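Local coordinates for chlorite Dismutase (Nitrobacter winogradskyi, PDB 3QPI), which catalyses the breakdown of chlorite to chloride and dioxygen at a heme b centre, at residues A[86-91]-A[174-179]; A[90-95]-A[139-144]; A[123-128]-A[145-150]. One frame throughout, in Å; residues are numbered along the deposited sequence.

Contact 1 of 3, residues A[86-91]-A[174-179]. With HEM (protoporphyrin IX containing Fe), chain C.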
# COMPACT_ATOMS: atom_id res chain seq x y z
N ALA A 86 1.57 7.12 3.95
CA ALA A 86 0.80 7.07 2.72
C ALA A 86 -0.14 5.87 2.75
O ALA A 86 0.21 4.78 3.23
CB ALA A 86 1.72 6.98 1.49
N LEU A 87 -1.32 6.09 2.23
CA LEU A 87 -2.28 5.03 2.01
C LEU A 87 -2.56 5.00 0.51
O LEU A 87 -3.02 5.99 -0.07
CB LEU A 87 -3.56 5.33 2.80
CG LEU A 87 -4.74 4.37 2.57
CD1 LEU A 87 -4.41 2.95 2.99
CD2 LEU A 87 -5.94 4.87 3.33
N ILE A 88 -2.25 3.87 -0.14
CA ILE A 88 -2.47 3.73 -1.57
C ILE A 88 -3.35 2.50 -1.87
O ILE A 88 -2.87 1.36 -1.91
CB ILE A 88 -1.15 3.66 -2.35
CG1 ILE A 88 -0.28 4.90 -2.06
CG2 ILE A 88 -1.39 3.53 -3.87
CD1 ILE A 88 1.14 4.78 -2.59
N PRO A 89 -4.67 2.74 -2.06
CA PRO A 89 -5.63 1.70 -2.45
C PRO A 89 -5.41 1.33 -3.91
O PRO A 89 -5.21 2.23 -4.74
CB PRO A 89 -6.99 2.37 -2.27
CG PRO A 89 -6.70 3.65 -1.47
CD PRO A 89 -5.32 4.04 -1.84
N ILE A 90 -5.41 0.03 -4.21
CA ILE A 90 -5.09 -0.46 -5.55
C ILE A 90 -6.04 -1.58 -5.98
O ILE A 90 -6.42 -2.44 -5.18
CB ILE A 90 -3.63 -0.98 -5.64
CG1 ILE A 90 -2.66 0.20 -5.73
CG2 ILE A 90 -3.44 -1.95 -6.85
CD1 ILE A 90 -1.24 -0.17 -5.31
N ARG A 91 -6.44 -1.55 -7.25
CA ARG A 91 -7.24 -2.61 -7.82
C ARG A 91 -6.57 -3.08 -9.10
O ARG A 91 -6.25 -2.26 -9.96
CB ARG A 91 -8.68 -2.18 -8.13
CG ARG A 91 -9.49 -3.33 -8.74
CD ARG A 91 -10.99 -3.09 -8.78
NE ARG A 91 -11.34 -1.82 -9.40
CZ ARG A 91 -12.44 -1.61 -10.11
NH1 ARG A 91 -13.32 -2.60 -10.28
NH2 ARG A 91 -12.67 -0.40 -10.65
N GLU A 174 -6.32 3.28 -8.68
CA GLU A 174 -5.28 3.59 -7.71
C GLU A 174 -5.42 5.03 -7.27
O GLU A 174 -5.60 5.92 -8.09
CB GLU A 174 -3.91 3.36 -8.34
CG GLU A 174 -2.73 3.67 -7.44
CD GLU A 174 -1.43 3.19 -8.04
OE1 GLU A 174 -1.38 3.02 -9.27
OE2 GLU A 174 -0.47 2.93 -7.30
N VAL A 175 -5.32 5.26 -5.97
CA VAL A 175 -5.48 6.60 -5.44
C VAL A 175 -4.31 6.90 -4.52
O VAL A 175 -3.83 6.01 -3.81
CB VAL A 175 -6.81 6.76 -4.67
CG1 VAL A 175 -7.00 8.21 -4.21
CG2 VAL A 175 -7.99 6.28 -5.52
N ASP A 176 -3.84 8.14 -4.56
CA ASP A 176 -2.74 8.57 -3.74
C ASP A 176 -3.25 9.38 -2.51
O ASP A 176 -3.71 10.52 -2.65
CB ASP A 176 -1.78 9.42 -4.58
CG ASP A 176 -0.54 8.65 -5.01
OD1 ASP A 176 -0.25 7.59 -4.43
OD2 ASP A 176 0.15 9.11 -5.94
N ILE A 177 -3.18 8.77 -1.33
CA ILE A 177 -3.47 9.49 -0.09
C ILE A 177 -2.19 9.69 0.72
O ILE A 177 -1.44 8.74 0.94
CB ILE A 177 -4.52 8.73 0.75
CG1 ILE A 177 -5.77 8.46 -0.09
CG2 ILE A 177 -4.89 9.53 2.01
CD1 ILE A 177 -6.72 7.52 0.53
N ARG A 178 -1.92 10.93 1.14
CA ARG A 178 -0.74 11.19 1.97
C ARG A 178 -1.13 11.77 3.32
O ARG A 178 -2.04 12.59 3.42
CB ARG A 178 0.24 12.15 1.27
CG ARG A 178 0.80 11.60 -0.05
CD ARG A 178 1.64 10.33 0.15
NE ARG A 178 2.18 9.83 -1.11
CZ ARG A 178 1.57 8.95 -1.91
NH1 ARG A 178 0.38 8.42 -1.59
NH2 ARG A 178 2.16 8.59 -3.05
N LEU A 179 -0.41 11.37 4.37
CA LEU A 179 -0.77 11.72 5.75
C LEU A 179 0.39 12.30 6.55
O LEU A 179 1.55 12.01 6.27
CB LEU A 179 -1.23 10.48 6.52
CG LEU A 179 -2.37 9.59 6.04
CD1 LEU A 179 -3.65 10.41 5.81
CD2 LEU A 179 -1.94 8.78 4.75
CHA HEM C . 3.14 -6.91 -2.27
CHB HEM C . 7.46 -5.64 -0.64
CHC HEM C . 6.45 -0.98 -1.59
CHD HEM C . 2.31 -2.32 -3.45
C1A HEM C . 4.38 -6.90 -1.74
C2A HEM C . 5.03 -8.12 -1.28
C3A HEM C . 6.25 -7.81 -0.80
C4A HEM C . 6.38 -6.36 -0.97
CMA HEM C . 7.30 -8.81 -0.22
CAA HEM C . 4.34 -9.49 -1.42
CBA HEM C . 3.63 -9.96 -0.16
CGA HEM C . 3.20 -11.39 -0.44
O1A HEM C . 1.98 -11.58 -0.57
O2A HEM C . 4.06 -12.32 -0.57
C1B HEM C . 7.48 -4.29 -0.77
C2B HEM C . 8.55 -3.50 -0.22
C3B HEM C . 8.25 -2.23 -0.44
C4B HEM C . 7.00 -2.16 -1.17
CMB HEM C . 9.81 -3.99 0.55
CAB HEM C . 9.17 -1.06 -0.01
CBB HEM C . 8.64 -0.05 0.68
C1C HEM C . 5.26 -0.90 -2.21
C2C HEM C . 4.55 0.29 -2.67
C3C HEM C . 3.38 -0.12 -3.15
C4C HEM C . 3.35 -1.57 -3.04
CMC HEM C . 5.07 1.74 -2.52
CAC HEM C . 2.23 0.67 -3.80
CBC HEM C . 2.49 1.83 -4.42
C1D HEM C . 2.11 -3.63 -3.28
C2D HEM C . 0.92 -4.32 -3.72
C3D HEM C . 1.21 -5.76 -3.33
C4D HEM C . 2.52 -5.77 -2.74
CMD HEM C . -0.37 -3.78 -4.42
CAD HEM C . 0.30 -6.98 -3.55
CBD HEM C . 0.75 -7.61 -4.88
CGD HEM C . -0.21 -8.71 -5.25
O1D HEM C . -0.43 -9.61 -4.41
O2D HEM C . -0.75 -8.70 -6.39
NA HEM C . 5.23 -5.79 -1.53
NB HEM C . 6.52 -3.46 -1.36
NC HEM C . 4.50 -2.02 -2.45
ND HEM C . 3.05 -4.51 -2.72
FE HEM C . 4.78 -3.90 -2.23

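Contact 2 of 3, residues A[90-95]-A[139-144]. With HEM (protoporphyrin IX containing Fe), chain C.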
# COMPACT_ATOMS: atom_id res chain seq x y z
N ILE A 90 -5.41 0.03 -4.21
CA ILE A 90 -5.09 -0.46 -5.55
C ILE A 90 -6.04 -1.58 -5.98
O ILE A 90 -6.42 -2.44 -5.18
CB ILE A 90 -3.63 -0.98 -5.64
CG1 ILE A 90 -2.66 0.20 -5.73
CG2 ILE A 90 -3.44 -1.95 -6.85
CD1 ILE A 90 -1.24 -0.17 -5.31
N ARG A 91 -6.44 -1.55 -7.25
CA ARG A 91 -7.24 -2.61 -7.82
C ARG A 91 -6.57 -3.08 -9.10
O ARG A 91 -6.25 -2.26 -9.96
CB ARG A 91 -8.68 -2.18 -8.13
CG ARG A 91 -9.49 -3.33 -8.74
CD ARG A 91 -10.99 -3.09 -8.78
NE ARG A 91 -11.34 -1.82 -9.40
CZ ARG A 91 -12.44 -1.61 -10.11
NH1 ARG A 91 -13.32 -2.60 -10.28
NH2 ARG A 91 -12.67 -0.40 -10.65
N LYS A 92 -6.35 -4.38 -9.21
CA LYS A 92 -5.80 -4.96 -10.42
C LYS A 92 -6.93 -5.50 -11.32
O LYS A 92 -8.06 -5.74 -10.84
CB LYS A 92 -4.75 -6.04 -10.09
CG LYS A 92 -3.52 -5.46 -9.34
CD LYS A 92 -2.45 -6.53 -9.14
CE LYS A 92 -1.18 -5.96 -8.50
NZ LYS A 92 -0.09 -6.99 -8.46
N SER A 93 -6.63 -5.65 -12.61
CA SER A 93 -7.62 -6.01 -13.62
C SER A 93 -8.00 -7.48 -13.60
O SER A 93 -7.25 -8.34 -13.10
CB SER A 93 -7.07 -5.72 -15.01
OG SER A 93 -5.92 -6.50 -15.27
N ALA A 94 -9.17 -7.75 -14.15
CA ALA A 94 -9.60 -9.12 -14.42
C ALA A 94 -8.50 -9.94 -15.11
O ALA A 94 -8.25 -11.08 -14.75
CB ALA A 94 -10.88 -9.12 -15.28
N ALA A 95 -7.83 -9.35 -16.09
CA ALA A 95 -6.73 -10.05 -16.76
C ALA A 95 -5.65 -10.51 -15.75
O ALA A 95 -5.11 -11.60 -15.87
CB ALA A 95 -6.11 -9.16 -17.87
N PHE A 139 -11.44 -1.95 -3.95
CA PHE A 139 -10.02 -2.11 -4.25
C PHE A 139 -9.64 -3.53 -3.92
O PHE A 139 -10.42 -4.24 -3.27
CB PHE A 139 -9.18 -1.12 -3.45
CG PHE A 139 -9.43 0.31 -3.83
CD1 PHE A 139 -8.75 0.88 -4.92
CD2 PHE A 139 -10.37 1.08 -3.14
CE1 PHE A 139 -8.99 2.20 -5.29
CE2 PHE A 139 -10.63 2.40 -3.50
CZ PHE A 139 -9.93 2.97 -4.58
N ASP A 140 -8.47 -3.95 -4.37
CA ASP A 140 -7.95 -5.28 -4.09
C ASP A 140 -6.97 -5.24 -2.92
O ASP A 140 -6.86 -6.19 -2.16
CB ASP A 140 -7.25 -5.88 -5.32
CG ASP A 140 -8.22 -6.15 -6.47
OD1 ASP A 140 -9.42 -6.24 -6.19
OD2 ASP A 140 -7.77 -6.26 -7.64
N PHE A 141 -6.23 -4.15 -2.80
CA PHE A 141 -5.28 -4.03 -1.72
C PHE A 141 -5.37 -2.64 -1.11
O PHE A 141 -5.72 -1.69 -1.79
CB PHE A 141 -3.85 -4.25 -2.23
CG PHE A 141 -3.70 -5.47 -3.09
CD1 PHE A 141 -3.60 -6.73 -2.52
CD2 PHE A 141 -3.66 -5.35 -4.49
CE1 PHE A 141 -3.47 -7.88 -3.33
CE2 PHE A 141 -3.54 -6.49 -5.28
CZ PHE A 141 -3.43 -7.75 -4.70
N LEU A 142 -5.05 -2.55 0.17
CA LEU A 142 -4.78 -1.27 0.81
C LEU A 142 -3.33 -1.34 1.24
O LEU A 142 -2.94 -2.22 2.02
CB LEU A 142 -5.70 -1.03 2.01
CG LEU A 142 -7.21 -1.13 1.73
CD1 LEU A 142 -8.03 -0.91 3.00
CD2 LEU A 142 -7.62 -0.14 0.67
N THR A 143 -2.51 -0.44 0.68
CA THR A 143 -1.09 -0.42 0.98
C THR A 143 -0.84 0.78 1.90
O THR A 143 -1.33 1.88 1.65
CB THR A 143 -0.22 -0.39 -0.32
OG1 THR A 143 -0.49 0.78 -1.11
CG2 THR A 143 -0.50 -1.64 -1.15
N TRP A 144 -0.11 0.52 2.97
CA TRP A 144 0.08 1.47 4.05
C TRP A 144 1.58 1.58 4.29
O TRP A 144 2.27 0.56 4.42
CB TRP A 144 -0.63 0.97 5.32
CG TRP A 144 -0.33 1.81 6.50
CD1 TRP A 144 0.48 1.49 7.55
CD2 TRP A 144 -0.82 3.13 6.75
NE1 TRP A 144 0.53 2.53 8.44
CE2 TRP A 144 -0.27 3.55 7.98
CE3 TRP A 144 -1.68 4.00 6.05
CZ2 TRP A 144 -0.54 4.81 8.54
CZ3 TRP A 144 -1.95 5.26 6.60
CH2 TRP A 144 -1.38 5.65 7.85
CHA HEM C . 3.14 -6.91 -2.27
CHB HEM C . 7.46 -5.64 -0.64
CHC HEM C . 6.45 -0.98 -1.59
CHD HEM C . 2.31 -2.32 -3.45
C1A HEM C . 4.38 -6.90 -1.74
C2A HEM C . 5.03 -8.12 -1.28
C3A HEM C . 6.25 -7.81 -0.80
C4A HEM C . 6.38 -6.36 -0.97
CMA HEM C . 7.30 -8.81 -0.22
CAA HEM C . 4.34 -9.49 -1.42
CBA HEM C . 3.63 -9.96 -0.16
CGA HEM C . 3.20 -11.39 -0.44
O1A HEM C . 1.98 -11.58 -0.57
O2A HEM C . 4.06 -12.32 -0.57
C1B HEM C . 7.48 -4.29 -0.77
C2B HEM C . 8.55 -3.50 -0.22
C3B HEM C . 8.25 -2.23 -0.44
C4B HEM C . 7.00 -2.16 -1.17
CMB HEM C . 9.81 -3.99 0.55
CAB HEM C . 9.17 -1.06 -0.01
CBB HEM C . 8.64 -0.05 0.68
C1C HEM C . 5.26 -0.90 -2.21
C2C HEM C . 4.55 0.29 -2.67
C3C HEM C . 3.38 -0.12 -3.15
C4C HEM C . 3.35 -1.57 -3.04
CMC HEM C . 5.07 1.74 -2.52
CAC HEM C . 2.23 0.67 -3.80
CBC HEM C . 2.49 1.83 -4.42
C1D HEM C . 2.11 -3.63 -3.28
C2D HEM C . 0.92 -4.32 -3.72
C3D HEM C . 1.21 -5.76 -3.33
C4D HEM C . 2.52 -5.77 -2.74
CMD HEM C . -0.37 -3.78 -4.42
CAD HEM C . 0.30 -6.98 -3.55
CBD HEM C . 0.75 -7.61 -4.88
CGD HEM C . -0.21 -8.71 -5.25
O1D HEM C . -0.43 -9.61 -4.41
O2D HEM C . -0.75 -8.70 -6.39
NA HEM C . 5.23 -5.79 -1.53
NB HEM C . 6.52 -3.46 -1.36
NC HEM C . 4.50 -2.02 -2.45
ND HEM C . 3.05 -4.51 -2.72
FE HEM C . 4.78 -3.90 -2.23

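Contact 3 of 3, residues A[123-128]-A[145-150]. With HEM (protoporphyrin IX containing Fe), chain C.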
# COMPACT_ATOMS: atom_id res chain seq x y z
N PRO A 123 15.61 0.36 5.81
CA PRO A 123 14.44 0.48 6.69
C PRO A 123 13.68 1.81 6.60
O PRO A 123 12.67 1.97 7.25
CB PRO A 123 15.04 0.32 8.08
CG PRO A 123 16.42 0.92 7.94
CD PRO A 123 16.87 0.66 6.53
N ALA A 124 14.16 2.76 5.81
CA ALA A 124 13.48 4.06 5.74
C ALA A 124 11.94 3.92 5.67
O ALA A 124 11.22 4.53 6.46
CB ALA A 124 14.00 4.88 4.56
N ILE A 125 11.44 3.12 4.73
CA ILE A 125 10.01 3.00 4.52
C ILE A 125 9.50 1.73 5.19
O ILE A 125 9.92 0.65 4.83
CB ILE A 125 9.65 2.94 2.99
CG1 ILE A 125 10.40 4.02 2.18
CG2 ILE A 125 8.15 3.05 2.79
CD1 ILE A 125 10.04 5.48 2.57
N ALA A 126 8.62 1.86 6.18
CA ALA A 126 7.93 0.72 6.78
C ALA A 126 6.60 0.53 6.06
O ALA A 126 6.01 1.51 5.59
CB ALA A 126 7.69 0.93 8.30
N ARG A 127 6.12 -0.71 6.00
CA ARG A 127 4.93 -1.02 5.19
C ARG A 127 4.03 -2.04 5.85
O ARG A 127 4.48 -2.87 6.66
CB ARG A 127 5.35 -1.57 3.82
CG ARG A 127 5.95 -2.97 3.90
CD ARG A 127 6.44 -3.52 2.56
NE ARG A 127 6.58 -4.97 2.66
CZ ARG A 127 7.55 -5.57 3.35
NH1 ARG A 127 8.48 -4.84 3.97
NH2 ARG A 127 7.60 -6.89 3.44
N GLN A 128 2.76 -1.99 5.49
CA GLN A 128 1.83 -3.06 5.79
C GLN A 128 0.83 -3.20 4.64
O GLN A 128 0.27 -2.21 4.17
CB GLN A 128 1.08 -2.81 7.10
CG GLN A 128 0.05 -3.94 7.45
CD GLN A 128 0.71 -5.30 7.64
OE1 GLN A 128 1.53 -5.48 8.55
NE2 GLN A 128 0.38 -6.27 6.79
N PHE A 145 2.07 2.83 4.33
CA PHE A 145 3.49 3.12 4.47
C PHE A 145 3.71 4.24 5.48
O PHE A 145 2.93 5.21 5.53
CB PHE A 145 4.07 3.54 3.10
CG PHE A 145 3.77 2.56 2.02
CD1 PHE A 145 4.57 1.44 1.84
CD2 PHE A 145 2.66 2.73 1.20
CE1 PHE A 145 4.26 0.52 0.88
CE2 PHE A 145 2.34 1.81 0.24
CZ PHE A 145 3.15 0.70 0.06
N GLU A 146 4.77 4.13 6.26
CA GLU A 146 5.14 5.14 7.24
C GLU A 146 6.61 5.46 7.10
O GLU A 146 7.41 4.54 6.90
CB GLU A 146 4.90 4.64 8.67
CG GLU A 146 3.52 4.16 8.92
CD GLU A 146 3.29 3.74 10.37
OE1 GLU A 146 4.26 3.70 11.19
OE2 GLU A 146 2.13 3.43 10.69
N TYR A 147 6.95 6.74 7.25
CA TYR A 147 8.34 7.19 7.09
C TYR A 147 8.57 8.56 7.72
O TYR A 147 7.62 9.32 7.94
CB TYR A 147 8.71 7.25 5.61
CG TYR A 147 7.62 7.85 4.76
CD1 TYR A 147 6.60 7.05 4.25
CD2 TYR A 147 7.60 9.20 4.47
CE1 TYR A 147 5.60 7.59 3.48
CE2 TYR A 147 6.59 9.75 3.68
CZ TYR A 147 5.58 8.93 3.18
OH TYR A 147 4.55 9.45 2.40
N ALA A 148 9.83 8.88 8.00
CA ALA A 148 10.19 10.20 8.49
C ALA A 148 9.99 11.23 7.39
O ALA A 148 10.08 10.90 6.21
CB ALA A 148 11.63 10.20 8.98
N PRO A 149 9.69 12.49 7.76
CA PRO A 149 9.47 13.51 6.74
C PRO A 149 10.63 13.57 5.73
O PRO A 149 10.40 13.79 4.54
CB PRO A 149 9.39 14.82 7.53
CG PRO A 149 9.02 14.44 8.94
CD PRO A 149 9.59 13.03 9.14
N GLU A 150 11.86 13.35 6.19
CA GLU A 150 13.02 13.50 5.32
C GLU A 150 13.16 12.37 4.29
O GLU A 150 14.01 12.44 3.42
CB GLU A 150 14.32 13.59 6.12
CG GLU A 150 14.68 12.32 6.85
CD GLU A 150 14.30 12.37 8.31
OE1 GLU A 150 13.25 12.99 8.65
OE2 GLU A 150 15.06 11.79 9.12
CHA HEM C . 3.14 -6.91 -2.27
CHB HEM C . 7.46 -5.64 -0.64
CHC HEM C . 6.45 -0.98 -1.59
CHD HEM C . 2.31 -2.32 -3.45
C1A HEM C . 4.38 -6.90 -1.74
C2A HEM C . 5.03 -8.12 -1.28
C3A HEM C . 6.25 -7.81 -0.80
C4A HEM C . 6.38 -6.36 -0.97
CMA HEM C . 7.30 -8.81 -0.22
CAA HEM C . 4.34 -9.49 -1.42
CBA HEM C . 3.63 -9.96 -0.16
CGA HEM C . 3.20 -11.39 -0.44
O1A HEM C . 1.98 -11.58 -0.57
O2A HEM C . 4.06 -12.32 -0.57
C1B HEM C . 7.48 -4.29 -0.77
C2B HEM C . 8.55 -3.50 -0.22
C3B HEM C . 8.25 -2.23 -0.44
C4B HEM C . 7.00 -2.16 -1.17
CMB HEM C . 9.81 -3.99 0.55
CAB HEM C . 9.17 -1.06 -0.01
CBB HEM C . 8.64 -0.05 0.68
C1C HEM C . 5.26 -0.90 -2.21
C2C HEM C . 4.55 0.29 -2.67
C3C HEM C . 3.38 -0.12 -3.15
C4C HEM C . 3.35 -1.57 -3.04
CMC HEM C . 5.07 1.74 -2.52
CAC HEM C . 2.23 0.67 -3.80
CBC HEM C . 2.49 1.83 -4.42
C1D HEM C . 2.11 -3.63 -3.28
C2D HEM C . 0.92 -4.32 -3.72
C3D HEM C . 1.21 -5.76 -3.33
C4D HEM C . 2.52 -5.77 -2.74
CMD HEM C . -0.37 -3.78 -4.42
CAD HEM C . 0.30 -6.98 -3.55
CBD HEM C . 0.75 -7.61 -4.88
CGD HEM C . -0.21 -8.71 -5.25
O1D HEM C . -0.43 -9.61 -4.41
O2D HEM C . -0.75 -8.70 -6.39
NA HEM C . 5.23 -5.79 -1.53
NB HEM C . 6.52 -3.46 -1.36
NC HEM C . 4.50 -2.02 -2.45
ND HEM C . 3.05 -4.51 -2.72
FE HEM C . 4.78 -3.90 -2.23
O HOH W 1 11.75 6.97 7.74

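Contact 1 of 3, residues A[86-91]-A[174-179]
A86 opens the pairing by setting its CB 3.6 Å from CD of R178, across two antiparallel strands of the ferredoxin-like sheet that chlorite dismutases share with other dimeric alpha-beta barrel proteins. The R178 chain bends at its second torsion (chi2 -63°), which turns the guanidinium back along its own strand, over I177 O and D176 and against A86 CB. NH1 then donates to O of its neighbour I177 from above the carbonyl plane, while the group also pairs with D176 and, through NE, with E156 of helix 152-163.

L87 takes the opposite face of the same I177 oxygen with its backbone N (2.9 Å), and its own O accepts from I177 N, closing a hydrogen-bonded pair. On the far side of the sheet from A86 the two side chains run side by side, L87 CD2 lying 3.9 Å from I177 CD1.

I88 returns to the heme side. Its CG1 rests against D176 OD1, the oxygen that R178 holds, while OD2 pairs with R163; its CD1 continues to the vinyl carbon CBC of the heme at 3.7 Å.

P89, having no N-H, can form only half of the next hydrogen-bonded pair: its O accepts from V175 N (3.3 Å), whereas CD packs on V175 O where a donor would otherwise sit.

I90 faces E174, which extends alongside it with CG anti to the backbone N (chi1 179°). E174 OE2, already bound by R163 and W168, lies 3.8 Å from I90 CD1, and that same methyl meets the heme methyl CMD.

Contact 2 of 3, residues A[90-95]-A[139-144]
The carbonyl oxygen of I90 is gripped by two successive amides, D140 N at 2.7 Å and F141 N at 2.9 Å. The second lies in the carbonyl plane, the first is tilted some 21° from it. The exchange is completed by I90 N, which donates to F141 O. The side chain of F139 comes in beside these bonds, with its CD1 3.5 Å from I90 N and the ring edge turned to the I90 carbonyl carbon.

D140 then reaches past R91 with its carboxylate. OD2 accepts the backbone N-H of K92 at 2.8 Å, met from above the carboxylate plane (42° out of it), and it also takes a bond from W97. R91 lends only its aliphatic part here, its CG resting against the same oxygen, OD2 of D140.

With D140 and F141 both set opposite I90, the edge where strand 84-92 meets strand 141-147 carries a classic beta bulge, and beyond it the chain turns from sheet to the helix at 94-98. The bulge lies beside the edge of the heme that carries methyl CMD and a propionate. F141, its CG beside the backbone N (chi1 -48°), receives the propionate carbon CAD of the heme over the centre of one ring face, 3.8 Å above the plane. D140 CB covers the opposite face toward the rim.

K92 stretches out fully along the edge of that ring, with CD 4.0 Å from F141 CE2, and ends by donating from NZ to the propionate oxygen O2D at 2.8 Å. E167 forms a salt bridge with the same ammonium, and W96 adds a cation-pi contact. Further along, T143 puts CG2 3.7 Å from the heme meso carbon CHD.

Contact 3 of 3, residues A[123-128]-A[145-150]
F145 and R127 make the tight half of this contact, packed against each other and onto one face of the heme. CB of R127 lies 3.7 Å from F145 CD1, and the phenyl ring leans obliquely so that its CZ is 3.1 Å from C2C of the porphyrin. R127 takes the less common first torsion (chi1 70°), with CG between N and the carbonyl carbon. From there the chain runs extended over the face of pyrrole B, NE coming 3.5 Å from the meso carbon CHB. The heme methyl CMB lies over one face of the guanidinium, offset toward its rim, while NH1 is held by Q74.

I125 fills the neighbouring place: its CG2 meets F145 CD1 and the vinyl carbon CBB of the heme, and its CD1 rests 3.8 Å from CB of Y147. The ring of Y147 stacks with F155 of helix 152-163. Behind these side chains A126 and E146 exchange two backbone bonds, A126 N to E146 O and E146 N to A126 O, both 3.0 Å.

Past Y147 the strands part. There A124 O and A148 N no longer meet directly but share a water, which donates to the carbonyl (2.8 Å) and accepts from the amide (2.7 Å); R79 also binds A124 O.

Strands 126-131 and 141-147 form an antiparallel beta hairpin that roofs the heme pocket, and the position of R127 is consistent with the distal arginine found over the heme in chlorite dismutases.

Overall arrangement
The three contacts line up along one antiparallel sheet, in the order 171-181, 84-92, 141-147, 126-131, and all touch the heme. Contacts 1 and 2, with centres about 10 Å apart, share I90 and R91, and the I88 O to T143 OG1 pair (2.6 Å, probably a hydrogen bond) fastens them. Contact 3 lies about 14 Å from contact 1, centre to centre, joined by A86 N and F145 O at 2.8 Å. Contacts 2 and 3 sit on opposite sides of the chain's centre, about 21 Å apart, yet follow the same strand 141-147. Contact 2 holds a propionate, contact 3 covers the porphyrin, and contact 1 touches its rim, I88 at a vinyl and I90 at methyl CMD.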